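Local coordinates for protein Cd1 (Flavonifractor plautii, PDB 7D39) that binds FMN and probably acts as an ene-reductase that starts flavone and flavonol breakdown in a gut bacterium, at residues 16-21 and 188-193; 222-227 and 240-245; 69-74 and 106-111. One frame throughout, in Å; residues are numbered along the deposited sequence.

Interaction 1 of 3, residues 16-21 and 188-193; sequences DGMCIE and ARAHQI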
loop_
_atom_site.group_PDB
_atom_site.type_symbol
_atom_site.label_atom_id
_atom_site.label_comp_id
_atom_site.label_asym_id
_atom_site.label_seq_id
_atom_site.Cartn_x
_atom_site.Cartn_y
_atom_site.Cartn_z
ATOM N N ASP A 16 -13.223 11.214 -7.424
ATOM C CA ASP A 16 -13.036 12.585 -6.958
ATOM C C ASP A 16 -14.108 12.954 -5.947
ATOM O O ASP A 16 -13.810 13.479 -4.869
ATOM C CB ASP A 16 -13.084 13.573 -8.134
ATOM C CG ASP A 16 -11.791 13.624 -8.950
ATOM O OD1 ASP A 16 -10.892 12.763 -8.796
ATOM O OD2 ASP A 16 -11.681 14.538 -9.789
ATOM N N GLY A 17 -15.372 12.698 -6.296
ATOM C CA GLY A 17 -16.484 13.067 -5.420
ATOM C C GLY A 17 -16.419 12.391 -4.064
ATOM O O GLY A 17 -16.518 13.049 -3.027
HETATM N N MSE A 18 -16.228 11.072 -4.053
HETATM C CA MSE A 18 -16.121 10.319 -2.807
HETATM C C MSE A 18 -14.952 10.819 -1.988
HETATM O O MSE A 18 -15.021 10.920 -0.757
HETATM C CB MSE A 18 -15.946 8.821 -3.080
HETATM C CG MSE A 18 -17.106 8.221 -3.830
HETATM SE SE MSE A 18 -18.675 8.035 -2.663
HETATM C CE MSE A 18 -18.088 6.459 -1.655
ATOM N N CYS A 19 -13.851 11.102 -2.683
ATOM C CA CYS A 19 -12.682 11.625 -2.001
ATOM C C CYS A 19 -12.993 12.982 -1.376
ATOM O O CYS A 19 -12.692 13.230 -0.201
ATOM C CB CYS A 19 -11.511 11.716 -2.976
ATOM S SG CYS A 19 -9.961 12.159 -2.177
ATOM N N ILE A 20 -13.626 13.866 -2.140
ATOM C CA ILE A 20 -13.906 15.193 -1.610
ATOM C C ILE A 20 -14.933 15.112 -0.488
ATOM O O ILE A 20 -14.809 15.788 0.537
ATOM C CB ILE A 20 -14.338 16.126 -2.752
ATOM C CG1 ILE A 20 -13.116 16.415 -3.640
ATOM C CG2 ILE A 20 -14.935 17.410 -2.199
ATOM C CD1 ILE A 20 -13.466 16.887 -5.033
ATOM N N GLU A 21 -15.937 14.252 -0.645
ATOM C CA GLU A 21 -16.892 14.022 0.431
ATOM C C GLU A 21 -16.190 13.542 1.699
ATOM O O GLU A 21 -16.579 13.905 2.816
ATOM C CB GLU A 21 -17.930 12.999 -0.024
ATOM C CG GLU A 21 -18.997 12.686 0.987
ATOM C CD GLU A 21 -20.044 13.775 1.065
ATOM O OE1 GLU A 21 -20.451 14.112 2.193
ATOM O OE2 GLU A 21 -20.447 14.292 0.000
ATOM N N ALA A 188 -22.737 9.041 2.203
ATOM C CA ALA A 188 -22.618 9.214 3.643
ATOM C C ALA A 188 -21.518 8.333 4.209
ATOM O O ALA A 188 -20.865 8.712 5.188
ATOM C CB ALA A 188 -23.967 8.923 4.322
ATOM N N ARG A 189 -21.255 7.188 3.576
ATOM C CA ARG A 189 -20.172 6.324 4.047
ATOM C C ARG A 189 -18.803 6.931 3.752
ATOM O O ARG A 189 -17.889 6.840 4.578
ATOM C CB ARG A 189 -20.301 4.936 3.421
ATOM C CG ARG A 189 -19.186 3.979 3.797
ATOM C CD ARG A 189 -19.327 3.453 5.234
ATOM N NE ARG A 189 -18.267 2.497 5.535
ATOM C CZ ARG A 189 -17.492 2.538 6.615
ATOM N NH1 ARG A 189 -17.670 3.475 7.536
ATOM N NH2 ARG A 189 -16.542 1.626 6.774
ATOM N N ALA A 190 -18.635 7.552 2.583
ATOM C CA ALA A 190 -17.413 8.311 2.337
ATOM C C ALA A 190 -17.252 9.423 3.363
ATOM O O ALA A 190 -16.150 9.659 3.867
ATOM C CB ALA A 190 -17.414 8.895 0.922
ATOM N N HIS A 191 -18.348 10.115 3.683
ATOM C CA HIS A 191 -18.300 11.160 4.694
ATOM C C HIS A 191 -17.809 10.617 6.041
ATOM O O HIS A 191 -16.950 11.221 6.691
ATOM C CB HIS A 191 -19.686 11.793 4.846
ATOM C CG HIS A 191 -19.693 13.001 5.728
ATOM N ND1 HIS A 191 -19.502 14.277 5.243
ATOM C CD2 HIS A 191 -19.848 13.128 7.067
ATOM C CE1 HIS A 191 -19.548 15.139 6.245
ATOM N NE2 HIS A 191 -19.764 14.468 7.362
ATOM N N GLN A 192 -18.370 9.494 6.495
ATOM C CA GLN A 192 -17.926 8.913 7.761
ATOM C C GLN A 192 -16.456 8.504 7.706
ATOM O O GLN A 192 -15.706 8.713 8.671
ATOM C CB GLN A 192 -18.788 7.713 8.132
ATOM C CG GLN A 192 -18.529 7.222 9.532
ATOM C CD GLN A 192 -19.000 8.222 10.589
ATOM O OE1 GLN A 192 -20.103 8.762 10.498
ATOM N NE2 GLN A 192 -18.151 8.488 11.582
ATOM N N ILE A 193 -16.027 7.917 6.588
ATOM C CA ILE A 193 -14.619 7.555 6.435
ATOM C C ILE A 193 -13.733 8.785 6.616
ATOM O O ILE A 193 -12.652 8.717 7.219
ATOM C CB ILE A 193 -14.400 6.865 5.075
ATOM C CG1 ILE A 193 -14.990 5.456 5.135
ATOM C CG2 ILE A 193 -12.916 6.825 4.672
ATOM C CD1 ILE A 193 -14.791 4.639 3.885
#

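Interaction 2 of 3, residues 222-227 and 240-245; sequences RNFHLQ and GEIHNE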
loop_
_atom_site.group_PDB
_atom_site.type_symbol
_atom_site.label_atom_id
_atom_site.label_comp_id
_atom_site.label_asym_id
_atom_site.label_seq_id
_atom_site.Cartn_x
_atom_site.Cartn_y
_atom_site.Cartn_z
ATOM N N ARG A 222 -8.875 -10.740 3.350
ATOM C CA ARG A 222 -9.603 -11.894 2.912
ATOM C C ARG A 222 -8.986 -12.647 1.734
ATOM O O ARG A 222 -9.584 -13.531 1.204
ATOM C CB ARG A 222 -11.049 -11.508 2.618
ATOM C CG ARG A 222 -11.778 -10.866 3.773
ATOM C CD ARG A 222 -13.243 -10.725 3.500
ATOM N NE ARG A 222 -13.937 -10.191 4.645
ATOM C CZ ARG A 222 -14.615 -10.925 5.517
ATOM N NH1 ARG A 222 -14.687 -12.214 5.378
ATOM N NH2 ARG A 222 -15.203 -10.370 6.519
ATOM N N ASN A 223 -7.774 -12.286 1.365
ATOM C CA ASN A 223 -7.082 -12.876 0.237
ATOM C C ASN A 223 -5.964 -13.829 0.680
ATOM O O ASN A 223 -5.143 -13.510 1.485
ATOM C CB ASN A 223 -6.493 -11.786 -0.681
ATOM C CG ASN A 223 -7.545 -10.999 -1.420
ATOM O OD1 ASN A 223 -8.275 -10.281 -0.841
ATOM N ND2 ASN A 223 -7.622 -11.187 -2.705
ATOM N N PHE A 224 -5.965 -15.010 0.109
ATOM C CA PHE A 224 -5.108 -16.088 0.545
ATOM C C PHE A 224 -4.589 -16.826 -0.657
ATOM O O PHE A 224 -5.286 -17.013 -1.594
ATOM C CB PHE A 224 -5.831 -17.036 1.519
ATOM C CG PHE A 224 -6.102 -16.432 2.835
ATOM C CD1 PHE A 224 -5.139 -16.387 3.789
ATOM C CD2 PHE A 224 -7.291 -15.821 3.080
ATOM C CE1 PHE A 224 -5.368 -15.798 5.007
ATOM C CE2 PHE A 224 -7.520 -15.208 4.269
ATOM C CZ PHE A 224 -6.565 -15.212 5.249
ATOM N N HIS A 225 -3.326 -17.191 -0.611
ATOM C CA HIS A 225 -2.742 -18.126 -1.536
ATOM C C HIS A 225 -2.712 -19.540 -0.898
ATOM O O HIS A 225 -2.231 -19.735 0.186
ATOM C CB HIS A 225 -1.355 -17.630 -1.940
ATOM C CG HIS A 225 -0.692 -18.419 -3.016
ATOM N ND1 HIS A 225 0.124 -19.480 -2.752
ATOM C CD2 HIS A 225 -0.683 -18.270 -4.352
ATOM C CE1 HIS A 225 0.590 -19.967 -3.876
ATOM N NE2 HIS A 225 0.098 -19.262 -4.865
ATOM N N LEU A 226 -3.258 -20.512 -1.587
ATOM C CA LEU A 226 -3.507 -21.814 -0.977
ATOM C C LEU A 226 -2.687 -22.921 -1.572
ATOM O O LEU A 226 -2.790 -23.200 -2.718
ATOM C CB LEU A 226 -4.977 -22.193 -1.063
ATOM C CG LEU A 226 -5.976 -21.356 -0.323
ATOM C CD1 LEU A 226 -7.385 -21.786 -0.588
ATOM C CD2 LEU A 226 -5.700 -21.242 1.139
ATOM N N GLN A 227 -1.897 -23.584 -0.759
ATOM C CA GLN A 227 -1.321 -24.861 -1.156
ATOM C C GLN A 227 -1.336 -25.908 -0.083
ATOM O O GLN A 227 -1.626 -25.626 1.041
ATOM C CB GLN A 227 0.093 -24.685 -1.657
ATOM C CG GLN A 227 0.958 -23.836 -0.778
ATOM C CD GLN A 227 2.161 -23.337 -1.522
ATOM O OE1 GLN A 227 2.666 -24.019 -2.405
ATOM N NE2 GLN A 227 2.624 -22.156 -1.185
ATOM N N GLY A 240 -0.043 -20.184 7.541
ATOM C CA GLY A 240 -0.813 -20.919 8.520
ATOM C C GLY A 240 -1.836 -21.840 7.906
ATOM O O GLY A 240 -1.527 -22.591 6.982
ATOM N N GLU A 241 -3.067 -21.781 8.395
ATOM C CA GLU A 241 -4.074 -22.750 8.002
ATOM C C GLU A 241 -5.435 -22.079 7.917
ATOM O O GLU A 241 -5.813 -21.304 8.799
ATOM C CB GLU A 241 -4.114 -23.908 8.999
ATOM C CG GLU A 241 -5.192 -24.927 8.736
ATOM C CD GLU A 241 -4.888 -26.265 9.402
ATOM O OE1 GLU A 241 -4.331 -26.272 10.525
ATOM O OE2 GLU A 241 -5.191 -27.308 8.787
ATOM N N ILE A 242 -6.169 -22.406 6.859
ATOM C CA ILE A 242 -7.530 -21.924 6.632
ATOM C C ILE A 242 -8.503 -23.018 7.053
ATOM O O ILE A 242 -8.360 -24.171 6.638
ATOM C CB ILE A 242 -7.730 -21.549 5.150
ATOM C CG1 ILE A 242 -7.091 -20.189 4.836
ATOM C CG2 ILE A 242 -9.194 -21.600 4.755
ATOM C CD1 ILE A 242 -7.751 -19.021 5.544
ATOM N N HIS A 243 -9.496 -22.668 7.866
ATOM C CA HIS A 243 -10.527 -23.615 8.280
ATOM C C HIS A 243 -11.887 -23.183 7.754
ATOM O O HIS A 243 -12.233 -21.999 7.797
ATOM C CB HIS A 243 -10.611 -23.741 9.803
ATOM C CG HIS A 243 -9.279 -23.820 10.478
ATOM N ND1 HIS A 243 -8.494 -24.950 10.444
ATOM C CD2 HIS A 243 -8.594 -22.906 11.205
ATOM C CE1 HIS A 243 -7.379 -24.727 11.118
ATOM N NE2 HIS A 243 -7.419 -23.495 11.595
ATOM N N ASN A 244 -12.662 -24.155 7.281
ATOM C CA ASN A 244 -14.065 -23.955 6.920
ATOM C C ASN A 244 -14.926 -24.597 8.006
ATOM O O ASN A 244 -15.125 -25.816 8.027
ATOM C CB ASN A 244 -14.368 -24.551 5.551
ATOM C CG ASN A 244 -15.809 -24.353 5.145
ATOM O OD1 ASN A 244 -16.659 -24.035 5.970
ATOM N ND2 ASN A 244 -16.092 -24.546 3.867
ATOM N N GLU A 245 -15.441 -23.769 8.908
ATOM C CA GLU A 245 -16.300 -24.231 9.992
ATOM C C GLU A 245 -17.743 -23.943 9.584
ATOM O O GLU A 245 -18.364 -22.970 10.016
ATOM C CB GLU A 245 -15.912 -23.552 11.301
ATOM C CG GLU A 245 -16.122 -24.399 12.542
ATOM C CD GLU A 245 -17.336 -23.961 13.344
ATOM O OE1 GLU A 245 -17.733 -22.780 13.222
ATOM O OE2 GLU A 245 -17.897 -24.796 14.091
#

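Interaction 3 of 3, residues 69-74 and 106-111; sequences DFDWLL and GPRMDR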
loop_
_atom_site.group_PDB
_atom_site.type_symbol
_atom_site.label_atom_id
_atom_site.label_comp_id
_atom_site.label_asym_id
_atom_site.label_seq_id
_atom_site.Cartn_x
_atom_site.Cartn_y
_atom_site.Cartn_z
ATOM N N ASP A 69 6.722 13.437 -11.367
ATOM C CA ASP A 69 6.014 14.133 -10.294
ATOM C C ASP A 69 5.902 13.288 -9.033
ATOM O O ASP A 69 5.265 13.717 -8.066
ATOM C CB ASP A 69 4.603 14.521 -10.733
ATOM C CG ASP A 69 4.589 15.691 -11.698
ATOM O OD1 ASP A 69 5.463 16.571 -11.564
ATOM O OD2 ASP A 69 3.698 15.721 -12.583
ATOM N N PHE A 70 6.489 12.094 -9.024
ATOM C CA PHE A 70 6.366 11.232 -7.858
ATOM C C PHE A 70 6.976 11.888 -6.623
ATOM O O PHE A 70 6.367 11.894 -5.549
ATOM C CB PHE A 70 7.004 9.870 -8.138
ATOM C CG PHE A 70 6.827 8.894 -7.024
ATOM C CD1 PHE A 70 5.636 8.223 -6.869
ATOM C CD2 PHE A 70 7.842 8.684 -6.102
ATOM C CE1 PHE A 70 5.448 7.332 -5.819
ATOM C CE2 PHE A 70 7.674 7.798 -5.056
ATOM C CZ PHE A 70 6.473 7.114 -4.915
ATOM N N ASP A 71 8.182 12.451 -6.753
ATOM C CA ASP A 71 8.810 13.082 -5.598
ATOM C C ASP A 71 7.922 14.180 -5.032
ATOM O O ASP A 71 7.754 14.284 -3.814
ATOM C CB ASP A 71 10.190 13.637 -5.967
ATOM C CG ASP A 71 11.242 12.545 -6.101
ATOM O OD1 ASP A 71 11.034 11.440 -5.562
ATOM O OD2 ASP A 71 12.283 12.794 -6.736
ATOM N N TRP A 72 7.339 15.005 -5.902
ATOM C CA TRP A 72 6.374 15.998 -5.440
ATOM C C TRP A 72 5.223 15.335 -4.691
ATOM O O TRP A 72 4.884 15.726 -3.568
ATOM C CB TRP A 72 5.862 16.804 -6.628
ATOM C CG TRP A 72 4.846 17.847 -6.281
ATOM C CD1 TRP A 72 5.084 19.151 -5.920
ATOM C CD2 TRP A 72 3.424 17.684 -6.273
ATOM N NE1 TRP A 72 3.895 19.798 -5.682
ATOM C CE2 TRP A 72 2.860 18.927 -5.896
ATOM C CE3 TRP A 72 2.572 16.613 -6.547
ATOM C CZ2 TRP A 72 1.488 19.121 -5.783
ATOM C CZ3 TRP A 72 1.196 16.808 -6.425
ATOM C CH2 TRP A 72 0.674 18.056 -6.057
ATOM N N LEU A 73 4.610 14.319 -5.298
ATOM C CA LEU A 73 3.510 13.622 -4.632
ATOM C C LEU A 73 3.940 13.098 -3.265
ATOM O O LEU A 73 3.229 13.258 -2.267
ATOM C CB LEU A 73 3.013 12.467 -5.512
ATOM C CG LEU A 73 1.871 11.579 -5.002
ATOM C CD1 LEU A 73 0.649 12.411 -4.673
ATOM C CD2 LEU A 73 1.527 10.477 -6.017
ATOM N N LEU A 74 5.112 12.473 -3.206
ATOM C CA LEU A 74 5.589 11.909 -1.955
ATOM C C LEU A 74 5.771 12.984 -0.891
ATOM O O LEU A 74 5.375 12.791 0.266
ATOM C CB LEU A 74 6.897 11.153 -2.207
ATOM C CG LEU A 74 7.209 10.121 -1.144
ATOM C CD1 LEU A 74 6.011 9.222 -1.041
ATOM C CD2 LEU A 74 8.452 9.330 -1.509
ATOM N N GLY A 106 8.741 1.519 -2.620
ATOM C CA GLY A 106 9.693 0.538 -2.152
ATOM C C GLY A 106 11.020 1.104 -1.694
ATOM O O GLY A 106 11.417 0.959 -0.534
ATOM N N PRO A 107 11.747 1.745 -2.610
ATOM C CA PRO A 107 13.098 2.227 -2.295
ATOM C C PRO A 107 13.156 3.507 -1.476
ATOM O O PRO A 107 14.255 3.956 -1.142
ATOM C CB PRO A 107 13.709 2.451 -3.690
ATOM C CG PRO A 107 12.906 1.560 -4.603
ATOM C CD PRO A 107 11.511 1.684 -4.060
ATOM N N ARG A 108 12.038 4.120 -1.134
ATOM C CA ARG A 108 12.074 5.370 -0.395
ATOM C C ARG A 108 11.331 5.324 0.932
ATOM O O ARG A 108 11.617 6.145 1.810
ATOM C CB ARG A 108 11.490 6.509 -1.250
ATOM C CG ARG A 108 12.487 7.265 -2.140
ATOM C CD ARG A 108 11.726 8.169 -3.121
ATOM N NE ARG A 108 12.238 9.536 -3.167
ATOM C CZ ARG A 108 12.133 10.426 -2.179
ATOM N NH1 ARG A 108 11.544 10.109 -1.041
ATOM N NH2 ARG A 108 12.636 11.644 -2.325
HETATM N N MSE A 109 10.413 4.388 1.111
HETATM C CA MSE A 109 9.463 4.496 2.188
HETATM C C MSE A 109 9.455 3.294 3.107
HETATM O O MSE A 109 8.695 3.265 4.067
HETATM C CB MSE A 109 8.069 4.723 1.607
HETATM C CG MSE A 109 7.931 6.070 0.936
HETATM SE SE MSE A 109 8.357 7.482 2.201
HETATM C CE MSE A 109 6.882 8.668 1.782
ATOM N N ASP A 110 10.301 2.300 2.823
ATOM C CA ASP A 110 10.307 1.080 3.622
ATOM C C ASP A 110 10.763 1.395 5.038
ATOM O O ASP A 110 11.880 1.876 5.245
ATOM C CB ASP A 110 11.205 0.022 2.998
ATOM C CG ASP A 110 11.140 -1.295 3.746
ATOM O OD1 ASP A 110 11.900 -1.464 4.722
ATOM O OD2 ASP A 110 10.300 -2.148 3.382
ATOM N N ARG A 111 9.891 1.130 6.016
ATOM C CA ARG A 111 10.169 1.586 7.371
ATOM C C ARG A 111 11.391 0.886 7.950
ATOM O O ARG A 111 12.188 1.502 8.665
ATOM C CB ARG A 111 8.956 1.380 8.276
ATOM C CG ARG A 111 9.311 1.565 9.739
ATOM C CD ARG A 111 8.108 1.879 10.601
ATOM N NE ARG A 111 7.702 3.276 10.475
ATOM C CZ ARG A 111 7.854 4.189 11.431
ATOM N NH1 ARG A 111 7.450 5.435 11.218
ATOM N NH2 ARG A 111 8.396 3.854 12.602
#

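Interaction 1 of 3, residues 16-21 and 188-193
Ala190 is where helix 184-202 rests on helix 14-28: the segments 188-193 and 16-21 cross at -46° with their axes 8.2 Å apart, a spacing that a side chain as small as alanine suits. Its CB points toward the other helix and meets both backbone and side chain of Met18, a selenomethionine. Met18 O lies 3.6 Å from Ala190 CB, and the Met18 chain, bent at chi2 and chi3, brings its terminal CE to the same methyl, also at 3.6 Å. Glu21 CG adds a looser contact, 4.1 Å from Ala190 CB. On the side of the parallel sheet, Met18 and Ala190 also touch Met142 of strand 138-144. One residue on, His191 carries the polar part. Its ND1 donates to Glu21 OE1 at 3.2 Å, with a bent N-H...O angle of 137°; the oxygen is met on its anti side and lies somewhat out of the ring plane. Glu21 reaches it with CG anti to the backbone N (chi1 -179°) and a bend at chi2 that swings the carboxylate across to the histidine. On the imidazole's other nitrogen, NE2 is hydrogen-bonded to Glu28 OE1, two turns further along helix 14-28. With Glu21 cut back to an alanine, ND1 would probably lose this acceptor and the ring would be held mainly through NE2 and Glu28. With a carboxylate at each nitrogen, the imidazole is likely to be stabilised in its protonated form, which would add an electrostatic tie between the two helices.

Interaction 2 of 3, residues 222-227 and 240-245
Ile242 sets its CD1 methyl squarely over one face of the Phe224 ring, 3.8 Å from the ring centroid and only 2° off the ring normal. This is a CH-pi contact of almost ideal centring: all six ring carbons lie at nearly the same distance from the methyl. The next carbon back, Ile242 CG1, touches Leu226 CD2 at 4.1 Å, the two side chains crossing at about a right angle. Ile242 thus spans both residues: with CG1 anti to the carbonyl carbon (chi1 -78°), the further turn at chi2 puts CD1 over the ring. No hydrogen bond joins the two segments, and the nearest CA pair, Leu226 and Ile242, is 8.6 Å apart, because strand 230-233 runs between them. That strand pairs with both neighbours through backbone hydrogen bonds, His225 with Ile232 on one side and Gly240 with Ala231 on the other. Leu226 and Ile242 both touch Ala231 of that middle strand. Further out, Phe251 meets the Phe224 ring with its plane turned about 50° and also touches Ile242, while Val215 packs on Phe224 and Ile242. Cys219 is linked to Cys216, Cys233 and Cys236 in the model, more than one sulfur can bond. The antiparallel sheet and these two Cys-X-X-Cys pairs, Cys216/Cys219 before it and Cys233/Cys236 at the end of strand 230-233, are consistent with a zinc ribbon, though no metal is modelled.

Interaction 3 of 3, residues 69-74 and 106-111
Leu74 and Met109 form the nearest backbone pair, their CA atoms 9.3 Å apart, so helix 70-74 and the weakly bonded, kinked end of helix 96-109 meet only through side chains. Leu74 points toward the other segment and is the centre of the contact. Its CD2 methyl lies beside the Arg108 side chain, 3.8 Å from Arg108 CD and close to the guanidinium, which it approaches obliquely. Met109, a selenomethionine of the same segment bent at chi2 and chi3, packs against Leu74 next to Arg108. The spacing of its CE methyl from Leu74 is too short to be trusted, but Met109 SE is 4.1 Å from Leu74 CD2, a plausible apolar contact. On the exposed rim of the contact, Asp71 and Arg108 form a salt bridge, with Asp71 OD1 3.3 Å from Arg108 NE. Arg108 NH2 is 3.6 Å from the same oxygen, and the carboxylate and guanidinium planes stand 54° apart, so the pair is not a flat two-pronged grip. The bend of the arginine at chi3 turns its guanidinium toward the carboxylate. Both charged residues are exposed, whereas Leu74 and Met109 are buried: a charged outer edge over an apolar inner one. The contact sits where helix 70-79 packs against helix 96-109, Phe70 touching Ile101, Arg104 and Phe105, and Leu74 also touching Phe105. On the far flank Leu73 reaches Ile36 of strand 32-37. Just past Met109, Asp110 is the N-cap of helix 111-124, its OD1 bonded to Asn113 N.

Interactions 1 and 3 tie together helices of the flavodoxin-like FMN-binding domain, while interaction 2 belongs to the small antiparallel sheet that follows helix 184-202. In interaction 1 the Met18 side chain is about 8 Å from the bound FMN, near it but not in contact. The centres of interactions 1 and 3 are about 25 Å apart, with nearest atoms about 11 Å, and residues 69-111 lie wholly between 21 and 188 in the chain. Interaction 2 is about 33 Å from each of the others between centres; its nearest atoms are about 12 Å from interaction 1 and about 19 Å from interaction 3.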